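Local atomic coordinates of thermophilic dibenzothiophene desulfurization enzyme C (PDB entry 5XDD), a protein that probably catalyses the FMNH2- and O2-dependent oxidation of dibenzothiophene to its 5-oxide and then to the 5,5-dioxide, a step in desulfurization. Residues W247-Q252 against Q336-V341. Numbering follows the deposited sequence.
Sequences WTPITQ and QLMVQV. With IND (indole), chain Q.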
loop_
_atom_site.group_PDB
_atom_site.type_symbol
_atom_site.label_atom_id
_atom_site.label_comp_id
_atom_site.label_asym_id
_atom_site.label_seq_id
_atom_site.Cartn_x
_atom_site.Cartn_y
_atom_site.Cartn_z
ATOM N N TRP C 247 -24.968 2.896 -21.805
ATOM C CA TRP C 247 -23.783 3.199 -22.595
ATOM C C TRP C 247 -22.570 3.387 -21.682
ATOM O O TRP C 247 -21.459 2.947 -22.007
ATOM C CB TRP C 247 -23.993 4.449 -23.472
ATOM C CG TRP C 247 -22.717 4.851 -24.207
ATOM C CD1 TRP C 247 -22.261 4.350 -25.417
ATOM C CD2 TRP C 247 -21.734 5.793 -23.777
ATOM N NE1 TRP C 247 -21.074 4.918 -25.744
ATOM C CE2 TRP C 247 -20.722 5.818 -24.766
ATOM C CE3 TRP C 247 -21.591 6.605 -22.643
ATOM C CZ2 TRP C 247 -19.576 6.609 -24.648
ATOM C CZ3 TRP C 247 -20.454 7.399 -22.531
ATOM C CH2 TRP C 247 -19.462 7.400 -23.536
ATOM N N THR C 248 -22.774 4.014 -20.529
ATOM C CA THR C 248 -21.647 4.374 -19.672
ATOM C C THR C 248 -21.029 3.148 -19.011
ATOM O O THR C 248 -19.803 2.956 -19.142
ATOM C CB THR C 248 -22.074 5.433 -18.657
ATOM O OG1 THR C 248 -22.685 6.528 -19.342
ATOM C CG2 THR C 248 -20.827 6.006 -17.914
ATOM N N PRO C 249 -21.784 2.270 -18.346
ATOM C CA PRO C 249 -21.138 1.067 -17.815
ATOM C C PRO C 249 -20.509 0.202 -18.887
ATOM O O PRO C 249 -19.467 -0.410 -18.634
ATOM C CB PRO C 249 -22.272 0.359 -17.070
ATOM C CG PRO C 249 -23.550 0.979 -17.632
ATOM C CD PRO C 249 -23.202 2.368 -17.950
ATOM N N ILE C 250 -21.134 0.086 -20.062
ATOM C CA ILE C 250 -20.512 -0.628 -21.176
ATOM C C ILE C 250 -19.142 -0.041 -21.481
ATOM O O ILE C 250 -18.153 -0.762 -21.653
ATOM C CB ILE C 250 -21.433 -0.577 -22.417
ATOM C CG1 ILE C 250 -22.652 -1.490 -22.180
ATOM C CG2 ILE C 250 -20.674 -0.982 -23.729
ATOM C CD1 ILE C 250 -23.701 -1.462 -23.317
ATOM N N THR C 251 -19.072 1.279 -21.585
ATOM C CA THR C 251 -17.855 1.919 -22.052
ATOM C C THR C 251 -16.777 1.912 -20.960
ATOM O O THR C 251 -15.594 1.687 -21.241
ATOM C CB THR C 251 -18.205 3.332 -22.525
ATOM O OG1 THR C 251 -19.067 3.273 -23.690
ATOM C CG2 THR C 251 -16.991 4.115 -22.852
ATOM N N GLN C 252 -17.170 2.136 -19.710
ATOM C CA GLN C 252 -16.222 2.048 -18.610
ATOM C C GLN C 252 -15.703 0.640 -18.441
ATOM O O GLN C 252 -14.563 0.454 -17.987
ATOM C CB GLN C 252 -16.878 2.542 -17.332
ATOM C CG GLN C 252 -17.197 4.003 -17.344
ATOM C CD GLN C 252 -15.968 4.875 -17.062
ATOM O OE1 GLN C 252 -15.104 4.509 -16.258
ATOM N NE2 GLN C 252 -15.868 6.008 -17.752
ATOM N N GLN C 336 -26.733 -0.902 -10.169
ATOM C CA GLN C 336 -25.917 -2.005 -9.696
ATOM C C GLN C 336 -24.824 -2.321 -10.701
ATOM O O GLN C 336 -23.680 -2.594 -10.325
ATOM C CB GLN C 336 -26.773 -3.252 -9.439
ATOM C CG GLN C 336 -27.334 -3.390 -8.035
ATOM C CD GLN C 336 -26.254 -3.737 -7.018
ATOM O OE1 GLN C 336 -25.234 -4.362 -7.356
ATOM N NE2 GLN C 336 -26.466 -3.322 -5.765
ATOM N N LEU C 337 -25.174 -2.339 -11.985
ATOM C CA LEU C 337 -24.190 -2.643 -13.012
ATOM C C LEU C 337 -23.074 -1.609 -13.021
ATOM O O LEU C 337 -21.898 -1.971 -13.114
ATOM C CB LEU C 337 -24.865 -2.699 -14.371
ATOM C CG LEU C 337 -23.881 -2.897 -15.539
ATOM C CD1 LEU C 337 -23.246 -4.282 -15.488
ATOM C CD2 LEU C 337 -24.549 -2.659 -16.851
ATOM N N MET C 338 -23.425 -0.318 -12.917
ATOM C CA MET C 338 -22.415 0.726 -12.937
ATOM C C MET C 338 -21.487 0.592 -11.737
ATOM O O MET C 338 -20.274 0.808 -11.853
ATOM C CB MET C 338 -23.086 2.102 -12.980
ATOM C CG MET C 338 -22.160 3.254 -13.185
ATOM S SD MET C 338 -21.276 3.261 -14.769
ATOM C CE MET C 338 -19.578 3.030 -14.248
ATOM N N VAL C 339 -22.034 0.190 -10.582
ATOM C CA VAL C 339 -21.213 0.036 -9.386
ATOM C C VAL C 339 -20.263 -1.141 -9.550
ATOM O O VAL C 339 -19.089 -1.062 -9.163
ATOM C CB VAL C 339 -22.096 -0.122 -8.128
ATOM C CG1 VAL C 339 -21.296 -0.692 -6.955
ATOM C CG2 VAL C 339 -22.681 1.192 -7.734
ATOM N N GLN C 340 -20.758 -2.257 -10.093
ATOM C CA GLN C 340 -19.880 -3.386 -10.376
ATOM C C GLN C 340 -18.809 -3.011 -11.392
ATOM O O GLN C 340 -17.657 -3.457 -11.275
ATOM C CB GLN C 340 -20.685 -4.595 -10.885
ATOM C CG GLN C 340 -21.597 -5.233 -9.835
ATOM C CD GLN C 340 -20.835 -5.796 -8.611
ATOM O OE1 GLN C 340 -19.813 -6.484 -8.747
ATOM N NE2 GLN C 340 -21.351 -5.510 -7.408
ATOM N N VAL C 341 -19.186 -2.271 -12.442
ATOM C CA VAL C 341 -18.208 -1.832 -13.446
ATOM C C VAL C 341 -17.172 -0.910 -12.816
ATOM O O VAL C 341 -15.962 -1.070 -13.022
ATOM C CB VAL C 341 -18.919 -1.135 -14.628
ATOM C CG1 VAL C 341 -17.913 -0.452 -15.527
ATOM C CG2 VAL C 341 -19.672 -2.151 -15.465
HETATM N N1 IND Q . -17.793 9.186 -26.560
HETATM C C2 IND Q . -16.802 8.338 -26.251
HETATM C C3 IND Q . -16.369 8.804 -25.130
HETATM C C4 IND Q . -16.736 10.647 -23.463
HETATM C C5 IND Q . -17.552 11.757 -23.237
HETATM C C6 IND Q . -18.557 12.087 -24.159
HETATM C C7 IND Q . -18.748 11.297 -25.304
HETATM C C8 IND Q . -17.940 10.204 -25.553
HETATM C C9 IND Q . -16.909 9.874 -24.597
#
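Pro249 fits between Leu337, Met338 and Val341 where two nearly parallel helices of the acyl-CoA dehydrogenase-like C-terminal helical bundle pack together. The axes of 247-252 and 336-341 come within 9.2 Å at 18°, and all six touching residues are buried.

The apolar contacts centre on the proline ring. Leu337 CD2 lies 3.8 Å from Pro249 CB, the two side chains crossing at about a right angle, while Met338 SD lies over one face of the Pro249 ring, 3.7 Å from Pro249 N. Bends at chi2 (63°) and chi3 (-114°) turn the methionine chain so that SD meets Pro249 and CE comes 4.0 Å from Gln252 CG. Val341 sets both methyls against Pro249 O, CG1 at 3.5 Å; CG1 also packs on Gln252 CB and CG2 on Pro249 CB.

The polar ends of Thr248 and Gln252 are hydrogen-bonded outside the two segments: Thr248 OG1 to Ser411 O, Gln252 OE1 to Lys345 and NE2 to Asp389. This is consistent with the glutamine amide being held turned away while CB and CG stay against Met338 CE; its side chain lies about 8 Å from the bound FMN. Within 247-252, Trp247 O accepts from Thr251 N and Thr251 OG1, which approach from opposite faces of the carbonyl plane.

The CZ2-CH2 edge of Trp247 points at the face of the bound indole, Trp247 CZ2 lying 3.6 Å from indole C2.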